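Local coordinates for germination-specific N-acetylmuramoyl-L-alanine amidase, Autolysin (Clostridioides difficile, PDB 7RAG), which probably hydrolyses the link between N-acetylmuramoyl groups and L-alanine in cortex peptidoglycan, using a bound zinc ion, and forms a complex with the lipoprotein GerS, at residues Ala102-Ser107 and Ile203-Tyr208; Arg145-Thr150 and Glu191-Lys196; Leu65-Asp70 and Lys91-Ile96. All coordinates share one frame; numbering follows the deposited sequence.

Contact 1 (Ala102-Ser107 and Ile203-Tyr208); sequences ANMFVS and IGIQKY
Met104, modelled as selenomethionine, spans most of the gap between strand 104-107 and helix 203-208, reaching both Ile205 and Tyr208. Its CG stands opposite the backbone N (chi1 175°) and the chain runs straight out to the selenium, which comes to rest 3.8 Å from CG2 of Ile205. A bend at chi3 (-62°) then turns the methyl group toward the tyrosine, where CE lies 3.7 Å from CD2 of Tyr208. The methyl meets the CD2-CE2 side of the ring obliquely, the selenomethionine and tyrosine chains running alongside each other in opposite senses. A long, flexible, unbranched chain suits this place: the nearest CA atoms, those of Met104 and Ile205, are 9.4 Å apart, and the bend lets one chain reach both partners. Phe105 points to the other side of the strand, among Ile20, Leu163 and Leu164. Val106 turns back toward the helix: its CG2 approaches CD1 of Ile205 at 4.3 Å, a looser meeting of two branched chains. Ser107 again faces the far side, where its hydroxyl is hydrogen-bonded to Asp22. This alternation gives the strand an apolar row for helix 191-211 and a different set of partners on its other face. The strand and helix segments run nearly antiparallel, at 157°, with axes 12.0 Å apart at closest approach. Within the sheet, strand 104-111 is flanked by strands 18-23 and 171-178; Ile205 also touches Ile19 of the first, while helix 130-147 packs beside Tyr208 through Asp131 and Cys138.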
# COMPACT_ATOMS: atom_id res chain seq x y z
N ALA B 102 -7.33 17.25 -27.19
CA ALA B 102 -7.25 16.10 -26.32
C ALA B 102 -5.80 15.88 -25.85
O ALA B 102 -4.85 16.48 -26.36
CB ALA B 102 -7.76 14.86 -27.05
N ASN B 103 -5.66 15.02 -24.86
CA ASN B 103 -4.34 14.65 -24.37
C ASN B 103 -3.83 13.36 -25.00
O ASN B 103 -2.63 13.11 -24.96
CB ASN B 103 -4.38 14.50 -22.84
CG ASN B 103 -4.87 15.76 -22.16
OD1 ASN B 103 -6.04 15.89 -21.82
ND2 ASN B 103 -3.98 16.72 -21.98
N MSE B 104 -4.69 12.57 -25.61
CA MSE B 104 -4.29 11.23 -26.03
C MSE B 104 -5.28 10.64 -27.02
O MSE B 104 -6.46 10.96 -26.98
CB MSE B 104 -4.15 10.34 -24.80
CG MSE B 104 -3.85 8.89 -25.09
SE MSE B 104 -3.96 7.85 -23.45
CE MSE B 104 -2.50 8.71 -22.38
N PHE B 105 -4.80 9.79 -27.91
CA PHE B 105 -5.62 9.16 -28.93
C PHE B 105 -5.38 7.66 -28.91
O PHE B 105 -4.23 7.22 -29.06
CB PHE B 105 -5.30 9.72 -30.31
CG PHE B 105 -5.95 8.96 -31.42
CD1 PHE B 105 -7.30 9.11 -31.69
CD2 PHE B 105 -5.22 8.09 -32.22
CE1 PHE B 105 -7.91 8.41 -32.72
CE2 PHE B 105 -5.82 7.38 -33.24
CZ PHE B 105 -7.16 7.53 -33.49
N VAL B 106 -6.45 6.88 -28.77
CA VAL B 106 -6.38 5.42 -28.77
C VAL B 106 -7.36 4.88 -29.79
O VAL B 106 -8.56 5.18 -29.74
CB VAL B 106 -6.67 4.80 -27.38
CG1 VAL B 106 -6.63 3.30 -27.47
CG2 VAL B 106 -5.67 5.30 -26.35
N SER B 107 -6.84 4.07 -30.71
CA SER B 107 -7.61 3.45 -31.77
C SER B 107 -7.70 1.95 -31.49
O SER B 107 -6.68 1.33 -31.17
CB SER B 107 -6.96 3.72 -33.11
OG SER B 107 -7.75 3.19 -34.15
N ILE B 203 -5.84 0.19 -17.58
CA ILE B 203 -4.73 0.16 -16.63
C ILE B 203 -3.45 0.63 -17.31
O ILE B 203 -2.66 1.37 -16.71
CB ILE B 203 -4.59 -1.24 -16.02
CG1 ILE B 203 -5.75 -1.50 -15.05
CG2 ILE B 203 -3.29 -1.38 -15.26
CD1 ILE B 203 -5.93 -0.39 -14.03
N GLY B 204 -3.22 0.24 -18.56
CA GLY B 204 -2.02 0.71 -19.24
C GLY B 204 -1.97 2.22 -19.35
O GLY B 204 -0.95 2.84 -19.02
N ILE B 205 -3.08 2.82 -19.77
CA ILE B 205 -3.21 4.27 -19.80
C ILE B 205 -2.91 4.86 -18.43
O ILE B 205 -2.16 5.83 -18.30
CB ILE B 205 -4.63 4.66 -20.28
CG1 ILE B 205 -4.87 4.26 -21.73
CG2 ILE B 205 -4.89 6.16 -20.12
CD1 ILE B 205 -6.30 4.50 -22.17
N GLN B 206 -3.50 4.28 -17.38
CA GLN B 206 -3.34 4.86 -16.05
C GLN B 206 -1.89 4.80 -15.56
O GLN B 206 -1.40 5.74 -14.94
CB GLN B 206 -4.26 4.15 -15.06
CG GLN B 206 -5.75 4.43 -15.31
CD GLN B 206 -6.19 5.80 -14.83
OE1 GLN B 206 -5.55 6.81 -15.11
NE2 GLN B 206 -7.29 5.84 -14.08
N LYS B 207 -1.19 3.70 -15.84
CA LYS B 207 0.22 3.62 -15.47
C LYS B 207 1.04 4.66 -16.24
O LYS B 207 1.83 5.43 -15.64
CB LYS B 207 0.75 2.21 -15.72
CG LYS B 207 0.25 1.15 -14.73
CD LYS B 207 0.91 -0.21 -14.99
CE LYS B 207 0.27 -1.33 -14.14
NZ LYS B 207 0.58 -1.26 -12.69
N TYR B 208 0.84 4.71 -17.56
CA TYR B 208 1.53 5.71 -18.36
C TYR B 208 1.31 7.11 -17.81
O TYR B 208 2.25 7.92 -17.75
CB TYR B 208 1.07 5.63 -19.83
CG TYR B 208 1.56 6.80 -20.63
CD1 TYR B 208 2.88 6.85 -21.09
CD2 TYR B 208 0.74 7.89 -20.89
CE1 TYR B 208 3.35 7.94 -21.82
CE2 TYR B 208 1.20 8.98 -21.62
CZ TYR B 208 2.51 9.00 -22.07
OH TYR B 208 2.99 10.08 -22.79

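Contact 2 (Arg145-Thr150 and Glu191-Lys196); sequences RVVDKT and ETYQEK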
# COMPACT_ATOMS: atom_id res chain seq x y z
N ARG B 145 -0.23 -9.00 -19.02
CA ARG B 145 -0.42 -9.45 -17.64
C ARG B 145 -1.87 -9.81 -17.36
O ARG B 145 -2.14 -10.79 -16.66
CB ARG B 145 0.03 -8.38 -16.65
CG ARG B 145 -0.21 -8.75 -15.19
CD ARG B 145 0.05 -7.57 -14.24
NE ARG B 145 -0.82 -6.42 -14.51
CZ ARG B 145 -2.03 -6.24 -13.99
NH1 ARG B 145 -2.53 -7.13 -13.15
NH2 ARG B 145 -2.75 -5.18 -14.28
N VAL B 146 -2.81 -9.03 -17.89
CA VAL B 146 -4.22 -9.20 -17.59
C VAL B 146 -4.88 -10.21 -18.52
O VAL B 146 -5.66 -11.05 -18.07
CB VAL B 146 -4.92 -7.82 -17.67
CG1 VAL B 146 -6.40 -7.98 -17.48
CG2 VAL B 146 -4.33 -6.87 -16.63
N VAL B 147 -4.60 -10.14 -19.81
CA VAL B 147 -5.39 -10.92 -20.76
C VAL B 147 -4.76 -12.28 -21.05
O VAL B 147 -5.45 -13.29 -21.14
CB VAL B 147 -5.59 -10.11 -22.05
CG1 VAL B 147 -6.07 -11.01 -23.17
CG2 VAL B 147 -6.56 -8.96 -21.80
N ASP B 148 -3.44 -12.33 -21.23
CA ASP B 148 -2.83 -13.57 -21.69
C ASP B 148 -1.34 -13.51 -21.37
O ASP B 148 -0.58 -12.86 -22.09
CB ASP B 148 -3.10 -13.74 -23.18
CG ASP B 148 -2.44 -14.96 -23.75
OD1 ASP B 148 -2.05 -15.86 -22.97
OD2 ASP B 148 -2.32 -15.02 -25.00
N LYS B 149 -0.92 -14.23 -20.32
CA LYS B 149 0.49 -14.22 -19.97
C LYS B 149 1.34 -14.92 -21.01
O LYS B 149 2.56 -14.72 -21.05
CB LYS B 149 0.70 -14.85 -18.60
CG LYS B 149 0.18 -14.00 -17.47
CD LYS B 149 0.36 -14.69 -16.13
CE LYS B 149 -0.22 -13.83 -15.02
NZ LYS B 149 0.35 -12.46 -15.09
N THR B 150 0.71 -15.72 -21.87
CA THR B 150 1.40 -16.39 -22.96
C THR B 150 1.96 -15.39 -23.97
O THR B 150 2.98 -15.66 -24.60
CB THR B 150 0.43 -17.35 -23.65
OG1 THR B 150 0.97 -18.67 -23.64
CG2 THR B 150 0.14 -16.93 -25.08
N GLU B 191 -18.57 -10.88 -24.27
CA GLU B 191 -18.64 -9.60 -23.58
C GLU B 191 -17.69 -9.54 -22.39
O GLU B 191 -17.13 -8.47 -22.10
CB GLU B 191 -20.08 -9.32 -23.13
CG GLU B 191 -20.27 -7.97 -22.44
CD GLU B 191 -21.69 -7.45 -22.51
OE1 GLU B 191 -22.60 -8.24 -22.87
OE2 GLU B 191 -21.91 -6.24 -22.22
N THR B 192 -17.46 -10.66 -21.71
CA THR B 192 -16.56 -10.64 -20.56
C THR B 192 -15.11 -10.52 -21.00
O THR B 192 -14.31 -9.82 -20.36
CB THR B 192 -16.77 -11.88 -19.71
OG1 THR B 192 -18.17 -12.10 -19.54
CG2 THR B 192 -16.13 -11.68 -18.36
N TYR B 193 -14.75 -11.19 -22.09
CA TYR B 193 -13.40 -11.03 -22.60
C TYR B 193 -13.18 -9.60 -23.08
O TYR B 193 -12.11 -9.02 -22.86
CB TYR B 193 -13.15 -12.04 -23.72
CG TYR B 193 -11.69 -12.22 -24.09
CD1 TYR B 193 -10.83 -12.92 -23.27
CD2 TYR B 193 -11.18 -11.70 -25.28
CE1 TYR B 193 -9.51 -13.10 -23.61
CE2 TYR B 193 -9.86 -11.87 -25.63
CZ TYR B 193 -9.03 -12.57 -24.78
OH TYR B 193 -7.71 -12.75 -25.12
N GLN B 194 -14.19 -9.02 -23.73
CA GLN B 194 -14.08 -7.64 -24.16
C GLN B 194 -13.85 -6.72 -22.97
O GLN B 194 -13.03 -5.78 -23.05
CB GLN B 194 -15.33 -7.23 -24.93
CG GLN B 194 -15.59 -8.08 -26.16
CD GLN B 194 -16.92 -7.76 -26.79
OE1 GLN B 194 -17.74 -7.06 -26.20
NE2 GLN B 194 -17.15 -8.26 -28.01
N GLU B 195 -14.54 -6.97 -21.86
CA GLU B 195 -14.33 -6.14 -20.67
C GLU B 195 -12.92 -6.31 -20.11
O GLU B 195 -12.31 -5.34 -19.64
CB GLU B 195 -15.38 -6.44 -19.61
CG GLU B 195 -16.76 -6.04 -20.03
CD GLU B 195 -17.83 -6.42 -19.01
OE1 GLU B 195 -17.49 -7.04 -17.97
OE2 GLU B 195 -19.01 -6.07 -19.24
N LYS B 196 -12.40 -7.54 -20.13
CA LYS B 196 -11.03 -7.78 -19.68
C LYS B 196 -10.03 -6.94 -20.50
O LYS B 196 -9.12 -6.32 -19.94
CB LYS B 196 -10.73 -9.27 -19.80
CG LYS B 196 -9.63 -9.80 -18.91
CD LYS B 196 -9.89 -11.29 -18.60
CE LYS B 196 -8.85 -11.88 -17.63
NZ LYS B 196 -9.18 -13.27 -17.20
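The Tyr193 ring is met obliquely, near its hydroxyl end, by CG1 of Val147, the valine standing roughly perpendicular to the tyrosine. That methyl lies 3.7 Å from CZ of Tyr193; the short 3.1 Å between CG1 of Val147 and OH of Tyr193 is best read as simple proximity. A second flat group, the guanidinium of Arg145, has CG2 of its neighbour Val146 on one face, displaced toward the rim; its nitrogens form salt bridges with Glu142 and with Asp85 of the lipoprotein chain. The other methyl of Val146, CG1, packs 4.0 Å from CG of Lys196. Beyond CG the lysine chain is extended, and its CE comes within 3.3 Å of the Val146 carbonyl O. A lysine suits this border because its methylenes can lie on valine while the ammonium extends past them. Past the helix end, Asp148 closes an Asx turn by accepting from the backbone N of Thr150. Val146 and Lys196 also touch Ile83 of the lipoprotein. The mainly apolar chemistry, with the ammonium near but not bonded to the last carbonyls of helix 130-147, whose partial negative charge may favour it, implies a joint between two helices that is also part of the GerS-binding surface.

Contact 3 (Leu65-Asp70 and Lys91-Ile96); sequences LTREDD and KNRKEI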
# COMPACT_ATOMS: atom_id res chain seq x y z
N LEU B 65 -15.27 10.38 -28.59
CA LEU B 65 -15.42 9.22 -29.45
C LEU B 65 -15.41 9.65 -30.91
O LEU B 65 -15.95 10.71 -31.25
CB LEU B 65 -16.72 8.49 -29.12
CG LEU B 65 -16.83 7.85 -27.73
CD1 LEU B 65 -18.29 7.44 -27.42
CD2 LEU B 65 -15.86 6.67 -27.62
N THR B 66 -14.79 8.86 -31.77
CA THR B 66 -15.05 9.08 -33.20
C THR B 66 -16.41 8.51 -33.58
O THR B 66 -17.11 9.08 -34.42
CB THR B 66 -13.96 8.48 -34.08
OG1 THR B 66 -13.81 7.09 -33.77
CG2 THR B 66 -12.65 9.20 -33.88
N ARG B 67 -16.79 7.38 -33.00
CA ARG B 67 -18.10 6.82 -33.26
C ARG B 67 -18.64 6.20 -31.99
O ARG B 67 -17.91 5.60 -31.20
CB ARG B 67 -18.07 5.78 -34.39
CG ARG B 67 -17.11 4.65 -34.15
CD ARG B 67 -17.09 3.69 -35.32
NE ARG B 67 -18.00 2.59 -35.06
CZ ARG B 67 -17.66 1.31 -34.97
NH1 ARG B 67 -16.41 0.91 -35.14
NH2 ARG B 67 -18.61 0.43 -34.72
N GLU B 68 -19.93 6.36 -31.80
CA GLU B 68 -20.65 5.89 -30.65
C GLU B 68 -21.58 4.75 -31.00
O GLU B 68 -22.12 4.09 -30.11
CB GLU B 68 -21.44 7.08 -30.07
CG GLU B 68 -22.29 6.81 -28.88
CD GLU B 68 -23.05 8.05 -28.48
OE1 GLU B 68 -23.99 8.48 -29.22
OE2 GLU B 68 -22.68 8.60 -27.42
N ASP B 69 -21.75 4.49 -32.29
CA ASP B 69 -22.71 3.52 -32.79
C ASP B 69 -22.16 2.96 -34.09
O ASP B 69 -21.00 3.20 -34.45
CB ASP B 69 -24.08 4.19 -32.97
CG ASP B 69 -24.03 5.40 -33.89
OD1 ASP B 69 -23.00 5.64 -34.56
OD2 ASP B 69 -25.04 6.13 -33.94
N ASP B 70 -22.99 2.23 -34.83
CA ASP B 70 -22.55 1.59 -36.06
C ASP B 70 -22.81 2.52 -37.23
O ASP B 70 -23.76 2.37 -37.99
CB ASP B 70 -23.23 0.25 -36.25
CG ASP B 70 -22.64 -0.52 -37.41
OD1 ASP B 70 -21.49 -0.18 -37.79
OD2 ASP B 70 -23.31 -1.44 -37.94
N LYS B 91 -10.59 11.07 -43.05
CA LYS B 91 -10.38 12.51 -42.91
C LYS B 91 -11.19 13.08 -41.75
O LYS B 91 -10.70 13.94 -41.01
CB LYS B 91 -10.72 13.23 -44.22
N ASN B 92 -12.43 12.62 -41.59
CA ASN B 92 -13.27 13.17 -40.53
C ASN B 92 -12.75 12.79 -39.14
O ASN B 92 -12.71 13.64 -38.23
CB ASN B 92 -14.71 12.71 -40.74
CG ASN B 92 -15.39 13.47 -41.88
OD1 ASN B 92 -15.28 14.69 -41.98
ND2 ASN B 92 -16.08 12.74 -42.76
N ARG B 93 -12.34 11.53 -38.96
CA ARG B 93 -11.68 11.12 -37.72
C ARG B 93 -10.42 11.95 -37.48
O ARG B 93 -10.14 12.37 -36.34
CB ARG B 93 -11.35 9.64 -37.79
CG ARG B 93 -12.56 8.82 -38.16
CD ARG B 93 -12.40 7.35 -37.88
NE ARG B 93 -13.66 6.68 -38.21
CZ ARG B 93 -14.09 5.53 -37.71
NH1 ARG B 93 -13.38 4.86 -36.81
NH2 ARG B 93 -15.26 5.05 -38.10
N LYS B 94 -9.64 12.22 -38.53
CA LYS B 94 -8.46 13.05 -38.36
C LYS B 94 -8.82 14.43 -37.86
O LYS B 94 -8.10 15.01 -37.03
CB LYS B 94 -7.67 13.15 -39.66
CG LYS B 94 -6.23 13.61 -39.45
CD LYS B 94 -5.45 12.52 -38.72
CE LYS B 94 -4.06 12.96 -38.37
NZ LYS B 94 -3.28 11.84 -37.79
N GLU B 95 -9.92 15.01 -38.36
CA GLU B 95 -10.30 16.35 -37.93
C GLU B 95 -10.76 16.34 -36.47
O GLU B 95 -10.51 17.30 -35.72
CB GLU B 95 -11.38 16.94 -38.83
N ILE B 96 -11.43 15.26 -36.06
CA ILE B 96 -11.79 15.13 -34.65
C ILE B 96 -10.53 15.13 -33.79
O ILE B 96 -10.50 15.76 -32.73
CB ILE B 96 -12.64 13.88 -34.43
CG1 ILE B 96 -13.99 14.06 -35.11
CG2 ILE B 96 -12.80 13.58 -32.94
CD1 ILE B 96 -14.84 12.84 -35.08
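Thr66 holds OG1 between its backbone N and carbonyl carbon (chi1 55°), which turns the hydroxyl to the side where the Arg93 guanidinium arrives, while CG2 is left near CB of Arg93; threonine suits the place, giving a hydroxyl to Asp22 and a methyl to the helix. The arginine gets there with a chain extended from CG to NE, lying across the threonine. OG1 of Thr66 and NH1 of Arg93 are 3.8 Å apart and do not bond directly; both are instead bound to OD1 of Asp22, with the arginine making a salt bridge. Arg67 bends at chi3 and lays CD 3.6 Å from NH2 of Arg93. Its guanidinium, inclined by 45° to that of Arg93, is steadied by a nearly straight bond (173°) from NE to the backbone O of Asp69, 3.1 Å away and in the guanidinium plane. NH1 of Arg67 binds the carbonyl of Ala23, and the carboxylate of Asp22 probably offsets the gathered positive charge. Ile96 suits the spot beside the loop backbone, its slim CD1 end 4.2 Å from CA of Thr66. Helix 82-99 connects strand 62-65 to the parallel strand 104-111, a beta-alpha-beta crossover that skips strand 18-23. Arginine suits position 93 because its planar head reaches Asp22 and the backbone O of the zinc ligand His25 together, making this a second shell of the zinc site of an Amidase_3 enzyme.

Contacts 1 and 3 are buried and contact 2 lies at the surface; the lipoprotein borders all three. Contacts 1 and 2 share helix 191-211, joining it to the central sheet and to the end of helix 130-147, and touch where CG2 of Ile203 packs 4.0 Å from NH2 of Arg145. Helix 82-99 of contact 3 precedes the strand of contact 1. Asp22 relates these two, bonding Ser107 of one and Thr66 and Arg93 of the other. The chemistry follows position: apolar packing of selenomethionine, valine, isoleucine and a tyrosine ring between sheet and helix in contact 1, valine against amphipathic side chains in contact 2, and buried arginines with polar partners near the zinc in contact 3.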